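PDB 3G68: putative phosphosugar isomerase from Clostridium difficile, which probably acts as a double-SIS-domain sugar isomerase that binds phosphosugars, in the manner of the isomerase part of glucosamine-6-phosphate synthase. Local coordinates for residues L263-E268 / F312-P317; Y191-Q196 / L299-T304; R212-S217 / S258-L263. One frame throughout, in Å; residues are numbered along the deposited sequence.

Interaction 1 of 3, residues L263-E268 / F312-P317; sequences LDTGKE and FNFIVP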
loop_
_atom_site.group_PDB
_atom_site.type_symbol
_atom_site.label_atom_id
_atom_site.label_comp_id
_atom_site.label_asym_id
_atom_site.label_seq_id
_atom_site.Cartn_x
_atom_site.Cartn_y
_atom_site.Cartn_z
ATOM N N LEU B 263 -40.024 -20.260 -26.766
ATOM C CA LEU B 263 -38.584 -20.003 -26.666
ATOM C C LEU B 263 -38.373 -18.756 -27.524
ATOM O O LEU B 263 -38.329 -18.836 -28.745
ATOM C CB LEU B 263 -37.815 -21.210 -27.198
ATOM C CG LEU B 263 -38.101 -22.555 -26.512
ATOM C CD1 LEU B 263 -37.178 -23.658 -27.122
ATOM C CD2 LEU B 263 -37.885 -22.426 -25.022
ATOM N N ASP B 264 -38.322 -17.605 -26.864
ATOM C CA ASP B 264 -38.284 -16.303 -27.523
ATOM C C ASP B 264 -36.848 -15.778 -27.665
ATOM O O ASP B 264 -36.251 -15.255 -26.716
ATOM C CB ASP B 264 -39.183 -15.315 -26.769
ATOM C CG ASP B 264 -39.140 -13.902 -27.360
ATOM O OD1 ASP B 264 -38.739 -13.738 -28.535
ATOM O OD2 ASP B 264 -39.500 -12.960 -26.632
ATOM N N THR B 265 -36.317 -15.878 -28.879
ATOM C CA THR B 265 -34.928 -15.435 -29.149
ATOM C C THR B 265 -34.779 -13.940 -29.439
ATOM O O THR B 265 -33.656 -13.466 -29.646
ATOM C CB THR B 265 -34.282 -16.222 -30.291
ATOM O OG1 THR B 265 -34.929 -15.893 -31.519
ATOM C CG2 THR B 265 -34.340 -17.732 -30.031
ATOM N N GLY B 266 -35.889 -13.209 -29.433
ATOM C CA GLY B 266 -35.869 -11.782 -29.643
ATOM C C GLY B 266 -35.788 -11.342 -31.100
ATOM O O GLY B 266 -35.672 -10.150 -31.352
ATOM N N LYS B 267 -35.838 -12.282 -32.051
ATOM C CA LYS B 267 -35.798 -11.971 -33.497
ATOM C C LYS B 267 -37.182 -11.984 -34.133
ATOM O O LYS B 267 -37.311 -11.705 -35.322
ATOM C CB LYS B 267 -34.905 -12.955 -34.248
ATOM C CG LYS B 267 -33.436 -12.798 -33.968
ATOM C CD LYS B 267 -32.575 -13.921 -34.594
ATOM C CE LYS B 267 -32.215 -13.715 -36.058
ATOM N NZ LYS B 267 -30.984 -14.514 -36.415
ATOM N N GLU B 268 -38.220 -12.292 -33.367
ATOM C CA GLU B 268 -39.569 -12.391 -33.918
ATOM C C GLU B 268 -40.499 -11.330 -33.335
ATOM O O GLU B 268 -41.004 -11.497 -32.229
ATOM C CB GLU B 268 -40.126 -13.795 -33.664
ATOM C CG GLU B 268 -41.561 -13.993 -34.161
ATOM C CD GLU B 268 -41.725 -13.614 -35.624
ATOM O OE1 GLU B 268 -41.234 -14.372 -36.492
ATOM O OE2 GLU B 268 -42.342 -12.561 -35.897
ATOM N N PHE B 312 -26.234 -23.350 -26.382
ATOM C CA PHE B 312 -25.691 -23.897 -25.127
ATOM C C PHE B 312 -26.411 -23.478 -23.872
ATOM O O PHE B 312 -25.982 -23.858 -22.785
ATOM C CB PHE B 312 -24.193 -23.609 -25.027
ATOM C CG PHE B 312 -23.447 -24.233 -26.120
ATOM C CD1 PHE B 312 -23.432 -25.628 -26.239
ATOM C CD2 PHE B 312 -22.829 -23.463 -27.105
ATOM C CE1 PHE B 312 -22.768 -26.233 -27.321
ATOM C CE2 PHE B 312 -22.160 -24.076 -28.161
ATOM C CZ PHE B 312 -22.134 -25.459 -28.261
ATOM N N ASN B 313 -27.454 -22.656 -24.008
ATOM C CA ASN B 313 -28.250 -22.250 -22.869
ATOM C C ASN B 313 -29.755 -22.387 -22.992
ATOM O O ASN B 313 -30.401 -22.580 -21.981
ATOM C CB ASN B 313 -28.030 -20.758 -22.587
ATOM C CG ASN B 313 -26.578 -20.382 -22.294
ATOM O OD1 ASN B 313 -26.219 -19.235 -22.513
ATOM N ND2 ASN B 313 -25.764 -21.309 -21.775
ATOM N N PHE B 314 -30.323 -22.278 -24.198
ATOM C CA PHE B 314 -31.780 -22.060 -24.308
ATOM C C PHE B 314 -32.712 -23.110 -23.718
ATOM O O PHE B 314 -33.703 -22.752 -23.067
ATOM C CB PHE B 314 -32.233 -21.751 -25.743
ATOM C CG PHE B 314 -33.038 -20.507 -25.830
ATOM C CD1 PHE B 314 -34.264 -20.413 -25.196
ATOM C CD2 PHE B 314 -32.531 -19.390 -26.501
ATOM C CE1 PHE B 314 -35.010 -19.215 -25.263
ATOM C CE2 PHE B 314 -33.232 -18.214 -26.542
ATOM C CZ PHE B 314 -34.471 -18.122 -25.912
ATOM N N ILE B 315 -32.408 -24.386 -23.922
ATOM C CA ILE B 315 -33.302 -25.437 -23.465
ATOM C C ILE B 315 -32.971 -26.017 -22.085
ATOM O O ILE B 315 -33.650 -26.936 -21.627
ATOM C CB ILE B 315 -33.533 -26.554 -24.519
ATOM C CG1 ILE B 315 -32.290 -27.368 -24.814
ATOM C CG2 ILE B 315 -34.079 -25.975 -25.819
ATOM C CD1 ILE B 315 -32.640 -28.632 -25.633
ATOM N N VAL B 316 -31.957 -25.465 -21.412
ATOM C CA VAL B 316 -31.639 -25.871 -20.016
ATOM C C VAL B 316 -32.909 -25.956 -19.145
ATOM O O VAL B 316 -33.107 -26.968 -18.467
ATOM C CB VAL B 316 -30.547 -24.960 -19.379
ATOM C CG1 VAL B 316 -30.399 -25.182 -17.870
ATOM C CG2 VAL B 316 -29.241 -25.227 -20.038
ATOM N N PRO B 317 -33.757 -24.902 -19.139
ATOM C CA PRO B 317 -35.003 -24.965 -18.349
ATOM C C PRO B 317 -35.920 -26.129 -18.653
ATOM O O PRO B 317 -36.518 -26.693 -17.742
ATOM C CB PRO B 317 -35.693 -23.630 -18.653
ATOM C CG PRO B 317 -34.896 -23.010 -19.721
ATOM C CD PRO B 317 -33.557 -23.544 -19.683
#
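Phe314 pushes the rim of its ring, CE1, CZ and CE2, into the end of strand 258-264, and three consecutive residues, Leu263, Asp264 and Thr265, receive it. Along one side of the ring, CE1 lies 3.9 Å from Leu263 CA and equally close to Leu263 CB, while the methyl CD2 of Leu263 meets Phe314 CD1 at 4.1 Å; the leucine and phenylalanine side chains pass with their directions reversed. At the far end, Phe314 CZ approaches Asp264 O to 3.5 Å, and this carbonyl oxygen lies near the ring plane, where it faces the weakly positive C-H edge. The remaining side is taken by Thr265, whose methyl CG2 reaches Phe314 CE2 at 3.7 Å, its side chain nearly at a right angle to that of the phenylalanine. A chi1 of 68° sets Thr265 OG1 between the backbone N and the carbonyl carbon and leaves CG2 to make this contact. The other branch of Leu263, CD1, touches Ile315 CG2 at 4.1 Å, before the isoleucine chain leads off toward helices 145-165 and 220-234. Around Thr265 the backbone is folded in an Asx turn, with Gly266 N 3.0 Å from its acceptor, Asp264 OD1. The contact thus packs the approach to helix 316-324 on the C-terminal end of a central strand of a parallel alpha/beta sheet, the end at which SIS domains generally bind their phosphosugars.

Interaction 2 of 3, residues Y191-Q196 / L299-T304; sequences YKLSKQ and LKIDIT. With EDO (1,2-ethanediol), chain I; EDO (1,2-ethanediol), chain E.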
loop_
_atom_site.group_PDB
_atom_site.type_symbol
_atom_site.label_atom_id
_atom_site.label_comp_id
_atom_site.label_asym_id
_atom_site.label_seq_id
_atom_site.Cartn_x
_atom_site.Cartn_y
_atom_site.Cartn_z
ATOM N N TYR B 191 -29.324 -22.443 -15.193
ATOM C CA TYR B 191 -29.837 -23.574 -14.420
ATOM C C TYR B 191 -30.485 -23.097 -13.100
ATOM O O TYR B 191 -31.620 -23.483 -12.751
ATOM C CB TYR B 191 -28.693 -24.559 -14.164
ATOM C CG TYR B 191 -29.082 -25.847 -13.501
ATOM C CD1 TYR B 191 -29.296 -25.908 -12.145
ATOM C CD2 TYR B 191 -29.183 -27.031 -14.241
ATOM C CE1 TYR B 191 -29.637 -27.091 -11.536
ATOM C CE2 TYR B 191 -29.531 -28.220 -13.641
ATOM C CZ TYR B 191 -29.770 -28.231 -12.291
ATOM O OH TYR B 191 -30.133 -29.368 -11.633
ATOM N N LYS B 192 -29.774 -22.238 -12.368
ATOM C CA LYS B 192 -30.278 -21.691 -11.114
ATOM C C LYS B 192 -31.589 -20.928 -11.305
ATOM O O LYS B 192 -32.527 -21.132 -10.554
ATOM C CB LYS B 192 -29.244 -20.768 -10.503
ATOM C CG LYS B 192 -28.027 -21.492 -9.917
ATOM C CD LYS B 192 -26.976 -20.417 -9.543
ATOM C CE LYS B 192 -25.765 -20.977 -8.856
ATOM N NZ LYS B 192 -24.766 -19.892 -8.583
ATOM N N LEU B 193 -31.656 -20.065 -12.314
ATOM C CA LEU B 193 -32.902 -19.318 -12.567
ATOM C C LEU B 193 -34.023 -20.273 -13.018
ATOM O O LEU B 193 -35.177 -20.133 -12.606
ATOM C CB LEU B 193 -32.665 -18.240 -13.586
ATOM C CG LEU B 193 -31.781 -17.072 -13.135
ATOM C CD1 LEU B 193 -31.319 -16.302 -14.354
ATOM C CD2 LEU B 193 -32.585 -16.200 -12.155
ATOM N N SER B 194 -33.665 -21.256 -13.836
ATOM C CA SER B 194 -34.632 -22.292 -14.246
ATOM C C SER B 194 -35.272 -23.005 -13.052
ATOM O O SER B 194 -36.493 -23.177 -13.002
ATOM C CB SER B 194 -33.970 -23.293 -15.174
ATOM O OG SER B 194 -33.513 -22.660 -16.358
ATOM N N LYS B 195 -34.445 -23.405 -12.077
ATOM C CA LYS B 195 -34.910 -24.101 -10.897
ATOM C C LYS B 195 -35.932 -23.273 -10.096
ATOM O O LYS B 195 -36.920 -23.819 -9.615
ATOM C CB LYS B 195 -33.697 -24.505 -10.041
ATOM C CG LYS B 195 -34.008 -25.382 -8.861
ATOM C CD LYS B 195 -32.712 -25.918 -8.244
ATOM C CE LYS B 195 -33.003 -26.839 -7.069
ATOM N NZ LYS B 195 -31.772 -27.182 -6.264
ATOM N N GLN B 196 -35.715 -21.959 -9.997
ATOM C CA GLN B 196 -36.622 -21.056 -9.303
ATOM C C GLN B 196 -37.952 -20.924 -10.070
ATOM O O GLN B 196 -39.025 -20.975 -9.487
ATOM C CB GLN B 196 -35.970 -19.672 -9.150
ATOM C CG GLN B 196 -34.741 -19.636 -8.251
ATOM C CD GLN B 196 -33.993 -18.293 -8.320
ATOM O OE1 GLN B 196 -34.597 -17.227 -8.543
ATOM N NE2 GLN B 196 -32.674 -18.344 -8.133
ATOM N N LEU B 299 -39.819 -16.889 -17.822
ATOM C CA LEU B 299 -38.452 -17.084 -17.349
ATOM C C LEU B 299 -37.547 -16.144 -18.133
ATOM O O LEU B 299 -37.286 -16.363 -19.322
ATOM C CB LEU B 299 -37.981 -18.520 -17.550
ATOM C CG LEU B 299 -36.492 -18.826 -17.257
ATOM C CD1 LEU B 299 -36.101 -18.425 -15.808
ATOM C CD2 LEU B 299 -36.194 -20.304 -17.499
ATOM N N LYS B 300 -37.053 -15.108 -17.448
ATOM C CA LYS B 300 -36.135 -14.155 -18.038
ATOM C C LYS B 300 -34.707 -14.641 -17.804
ATOM O O LYS B 300 -34.262 -14.752 -16.655
ATOM C CB LYS B 300 -36.328 -12.792 -17.423
ATOM C CG LYS B 300 -35.581 -11.678 -18.116
ATOM C CD LYS B 300 -35.989 -10.326 -17.490
ATOM C CE LYS B 300 -35.450 -9.140 -18.274
ATOM N NZ LYS B 300 -36.083 -7.833 -17.834
ATOM N N ILE B 301 -34.014 -15.001 -18.876
ATOM C CA ILE B 301 -32.614 -15.446 -18.771
ATOM C C ILE B 301 -31.771 -14.684 -19.764
ATOM O O ILE B 301 -32.159 -14.527 -20.917
ATOM C CB ILE B 301 -32.429 -16.984 -18.895
ATOM C CG1 ILE B 301 -33.247 -17.545 -20.071
ATOM C CG2 ILE B 301 -32.781 -17.669 -17.527
ATOM C CD1 ILE B 301 -33.139 -19.042 -20.240
ATOM N N ASP B 302 -30.620 -14.206 -19.313
ATOM C CA ASP B 302 -29.762 -13.389 -20.149
ATOM C C ASP B 302 -28.763 -14.264 -20.911
ATOM O O ASP B 302 -27.653 -14.556 -20.426
ATOM C CB ASP B 302 -29.047 -12.318 -19.322
ATOM C CG ASP B 302 -28.171 -11.431 -20.172
ATOM O OD1 ASP B 302 -28.440 -11.324 -21.393
ATOM O OD2 ASP B 302 -27.211 -10.865 -19.619
ATOM N N ILE B 303 -29.217 -14.659 -22.104
ATOM C CA ILE B 303 -28.525 -15.543 -23.043
ATOM C C ILE B 303 -27.916 -14.651 -24.121
ATOM O O ILE B 303 -28.509 -13.617 -24.461
ATOM C CB ILE B 303 -29.579 -16.523 -23.688
ATOM C CG1 ILE B 303 -30.146 -17.460 -22.620
ATOM C CG2 ILE B 303 -29.002 -17.379 -24.821
ATOM C CD1 ILE B 303 -31.230 -18.376 -23.111
ATOM N N THR B 304 -26.754 -15.041 -24.664
ATOM C CA THR B 304 -26.127 -14.308 -25.767
ATOM C C THR B 304 -27.078 -14.054 -26.923
ATOM O O THR B 304 -27.992 -14.834 -27.183
ATOM C CB THR B 304 -24.936 -15.043 -26.405
ATOM O OG1 THR B 304 -24.447 -14.260 -27.509
ATOM C CG2 THR B 304 -25.334 -16.450 -26.949
HETATM C C1 EDO I . -28.700 -15.859 -16.423
HETATM O O1 EDO I . -29.598 -14.899 -17.005
HETATM C C2 EDO I . -27.455 -16.006 -17.289
HETATM O O2 EDO I . -27.017 -14.740 -17.808
HETATM C C1 EDO E . -22.061 -21.442 -6.900
HETATM O O1 EDO E . -22.901 -20.352 -6.493
HETATM C C2 EDO E . -21.173 -20.932 -8.021
HETATM O O2 EDO E . -21.885 -20.749 -9.249
#
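Leu193 and Leu299 form the close-packed part of this contact between helix 187-200 and the segment 299-304. The methyl CD1 of Leu299 sits over the helix backbone, 3.7 Å from Leu193 O, and its sister CD2 is 3.7 Å from Ser194 OG. With CG anti to the backbone N (chi1 173°), Leu299 spreads both methyls across two successive helix residues. Ser194 OG is hydrogen-bonded to Val190 O one turn earlier, which leaves its contact with the leucine methyl one of packing alone. Two residues on, Ile301 CG2 nestles against Leu193, 3.8 Å from CD1 and 4.0 Å from CB.

Toward solvent the fit slackens. Here a 1,2-ethanediol, probably from the crystallisation liquor, lies beside Leu193 CD1 and bonds to the backbone of Asp302 at both ends: Asp302 N gives a rather short, nearly straight bond to O1 (2.6 Å, 168°), and O2 donates to Asp302 O at 2.7 Å. A second diol is gripped through both oxygens by the extended Lys192, close to Thr3 of the second subunit. Strand 299-300 is the outermost of its parallel sheet within the chain, bonded to strand 284-289, and Pro317 of helix 316-324 closes over both Ser194 and Leu299.

Interaction 3 of 3, residues R212-S217 / S258-L263; sequences RIIGHS and STIFIL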
loop_
_atom_site.group_PDB
_atom_site.type_symbol
_atom_site.label_atom_id
_atom_site.label_comp_id
_atom_site.label_asym_id
_atom_site.label_seq_id
_atom_site.Cartn_x
_atom_site.Cartn_y
_atom_site.Cartn_z
ATOM N N ARG B 212 -46.861 -28.144 -26.282
ATOM C CA ARG B 212 -46.291 -27.758 -27.553
ATOM C C ARG B 212 -45.210 -26.708 -27.256
ATOM O O ARG B 212 -45.364 -25.921 -26.341
ATOM C CB ARG B 212 -47.359 -27.217 -28.518
ATOM C CG ARG B 212 -48.277 -28.311 -28.987
ATOM C CD ARG B 212 -49.191 -27.794 -30.077
ATOM N NE ARG B 212 -50.100 -28.836 -30.515
ATOM C CZ ARG B 212 -51.247 -29.120 -29.932
ATOM N NH1 ARG B 212 -51.696 -28.415 -28.888
ATOM N NH2 ARG B 212 -51.986 -30.117 -30.412
ATOM N N ILE B 213 -44.086 -26.774 -27.947
ATOM C CA ILE B 213 -42.997 -25.796 -27.785
ATOM C C ILE B 213 -42.932 -25.047 -29.116
ATOM O O ILE B 213 -42.979 -25.675 -30.180
ATOM C CB ILE B 213 -41.630 -26.451 -27.495
ATOM C CG1 ILE B 213 -41.725 -27.359 -26.277
ATOM C CG2 ILE B 213 -40.544 -25.367 -27.273
ATOM C CD1 ILE B 213 -40.426 -28.163 -26.023
ATOM N N ILE B 214 -42.868 -23.714 -29.055
ATOM C CA ILE B 214 -42.747 -22.883 -30.254
ATOM C C ILE B 214 -41.401 -22.166 -30.157
ATOM O O ILE B 214 -41.150 -21.454 -29.162
ATOM C CB ILE B 214 -43.877 -21.846 -30.365
ATOM C CG1 ILE B 214 -45.247 -22.517 -30.234
ATOM C CG2 ILE B 214 -43.750 -21.044 -31.666
ATOM C CD1 ILE B 214 -46.388 -21.553 -30.275
ATOM N N GLY B 215 -40.529 -22.398 -31.145
ATOM C CA GLY B 215 -39.184 -21.804 -31.188
ATOM C C GLY B 215 -38.917 -21.003 -32.457
ATOM O O GLY B 215 -39.684 -21.055 -33.416
ATOM N N HIS B 216 -37.820 -20.248 -32.439
ATOM C CA HIS B 216 -37.334 -19.548 -33.615
ATOM C C HIS B 216 -36.530 -20.548 -34.472
ATOM O O HIS B 216 -35.974 -21.505 -33.932
ATOM C CB HIS B 216 -36.433 -18.370 -33.203
ATOM C CG HIS B 216 -35.981 -17.522 -34.356
ATOM N ND1 HIS B 216 -34.834 -17.789 -35.060
ATOM C CD2 HIS B 216 -36.536 -16.434 -34.939
ATOM C CE1 HIS B 216 -34.683 -16.889 -36.015
ATOM N NE2 HIS B 216 -35.703 -16.055 -35.965
ATOM N N SER B 217 -36.425 -20.305 -35.788
ATOM C CA SER B 217 -35.659 -21.194 -36.673
ATOM C C SER B 217 -34.196 -21.421 -36.233
ATOM O O SER B 217 -33.651 -22.498 -36.456
ATOM C CB SER B 217 -35.687 -20.700 -38.135
ATOM O OG SER B 217 -35.301 -19.346 -38.248
ATOM N N SER B 258 -54.215 -27.125 -23.027
ATOM C CA SER B 258 -52.921 -27.097 -23.701
ATOM C C SER B 258 -51.895 -26.301 -22.878
ATOM O O SER B 258 -52.231 -25.232 -22.298
ATOM C CB SER B 258 -53.016 -26.373 -25.063
ATOM O OG SER B 258 -53.958 -26.984 -25.935
ATOM N N THR B 259 -50.671 -26.817 -22.851
ATOM C CA THR B 259 -49.508 -26.145 -22.294
ATOM C C THR B 259 -48.614 -25.766 -23.467
ATOM O O THR B 259 -48.336 -26.613 -24.357
ATOM C CB THR B 259 -48.763 -27.019 -21.314
ATOM O OG1 THR B 259 -49.621 -27.318 -20.198
ATOM C CG2 THR B 259 -47.487 -26.291 -20.805
ATOM N N ILE B 260 -48.127 -24.526 -23.448
ATOM C CA ILE B 260 -47.237 -24.013 -24.511
ATOM C C ILE B 260 -46.040 -23.300 -23.913
ATOM O O ILE B 260 -46.172 -22.458 -23.017
ATOM C CB ILE B 260 -47.891 -23.021 -25.532
ATOM C CG1 ILE B 260 -49.212 -23.548 -26.075
ATOM C CG2 ILE B 260 -46.941 -22.770 -26.715
ATOM C CD1 ILE B 260 -50.336 -23.344 -25.152
ATOM N N PHE B 261 -44.853 -23.687 -24.405
ATOM C CA PHE B 261 -43.579 -23.074 -24.038
ATOM C C PHE B 261 -43.131 -22.309 -25.274
ATOM O O PHE B 261 -43.070 -22.901 -26.371
ATOM C CB PHE B 261 -42.520 -24.094 -23.667
ATOM C CG PHE B 261 -42.802 -24.776 -22.398
ATOM C CD1 PHE B 261 -42.515 -24.141 -21.191
ATOM C CD2 PHE B 261 -43.397 -26.021 -22.376
ATOM C CE1 PHE B 261 -42.793 -24.738 -19.987
ATOM C CE2 PHE B 261 -43.668 -26.656 -21.150
ATOM C CZ PHE B 261 -43.363 -26.012 -19.956
ATOM N N ILE B 262 -42.883 -21.008 -25.107
ATOM C CA ILE B 262 -42.376 -20.161 -26.193
ATOM C C ILE B 262 -40.913 -19.814 -25.884
ATOM O O ILE B 262 -40.606 -19.196 -24.864
ATOM C CB ILE B 262 -43.238 -18.897 -26.413
ATOM C CG1 ILE B 262 -44.684 -19.336 -26.784
ATOM C CG2 ILE B 262 -42.643 -18.041 -27.549
ATOM C CD1 ILE B 262 -45.653 -18.217 -27.207
ATOM N N LEU B 263 -40.024 -20.260 -26.766
ATOM C CA LEU B 263 -38.584 -20.003 -26.666
ATOM C C LEU B 263 -38.373 -18.756 -27.524
ATOM O O LEU B 263 -38.329 -18.836 -28.745
ATOM C CB LEU B 263 -37.815 -21.210 -27.198
ATOM C CG LEU B 263 -38.101 -22.555 -26.512
ATOM C CD1 LEU B 263 -37.178 -23.658 -27.122
ATOM C CD2 LEU B 263 -37.885 -22.426 -25.022
HETATM O O HOH W 1 -50.299 -27.565 -26.350
#
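Arg212 and Ile260 begin a run of parallel pairing that continues through Ile213 with Phe261 and Ile214 with Ile262. Four backbone hydrogen bonds hold the strands: Arg212 N to Thr259 O, Phe261 N to Arg212 O, Ile214 N to Phe261 O and Leu263 N to Ile214 O, all between 2.8 and 3.0 Å. Arg212 O and Phe261 O also each receive a CA-H contact at 3.2 Å, from Ile260 CA and Ile213 CA respectively, so each carbonyl is approached by two donors of unequal strength.

Strands 210-215 and 258-264 are neighbours in the five-stranded parallel sheet, the alpha/beta core of an SIS domain, and their axes diverge by 21°. Helix 220-234 covers the face bearing Ile213, and helix 271-279 the face bearing Ile214 and Ile262.

Ile214 can be followed outward on that second face. Its CB stands 4.4 Å from CG1 of Ile262, its partner in the parallel pairing. CG1 of Ile214, anti to the carbonyl carbon (chi1 -52°), leans toward Ile260, two residues before Ile262 on the partner strand, and lies 3.9 Å from Ile260 CG2. The tip, CD1, remains against the same methyl at 3.8 Å, the two chains running alongside one another. Ile260 has a second conformer, so both of these contacts are provisional; Leu278 of helix 271-279 also packs on Ile214. On the opposite face, Ile213 CG2 touches Leu263 CD1 at 3.8 Å, the pair meeting at a slant.

At the start of the strands Arg212 stretches out past Ser258, whose OG lies in the plane of the guanidinium at its edge but bonds instead to Glu210. A water donates to Thr259 O and accepts a weak bond from Arg212 NH1, bridging the arginine to the same carbonyl that its backbone N engages.

In the fold
The three contacts share the parallel sheet formed by strands 238-242, 210-215, 258-264, 284-289 and 299-300. Interaction 3 joins two inner strands, interaction 1 continues from the end of strand 258-264 with Leu263 in common, and interaction 2 lies at the outer strand 299-300. The centre of interaction 1 is about 10 Å from each of the others, whose own centres are about 16 Å apart. Along the chain come 191-196, 212-217, 258-263 running into 263-268, then 299-304 and 312-317: the chain leaves helix 187-200, builds the sheet and returns to that helix through strand 299-300 and the start of helix 316-324. Phe314 on Ile303, Val316 on Tyr191 and Thr265 on His216 tie the helical layer to the sheet.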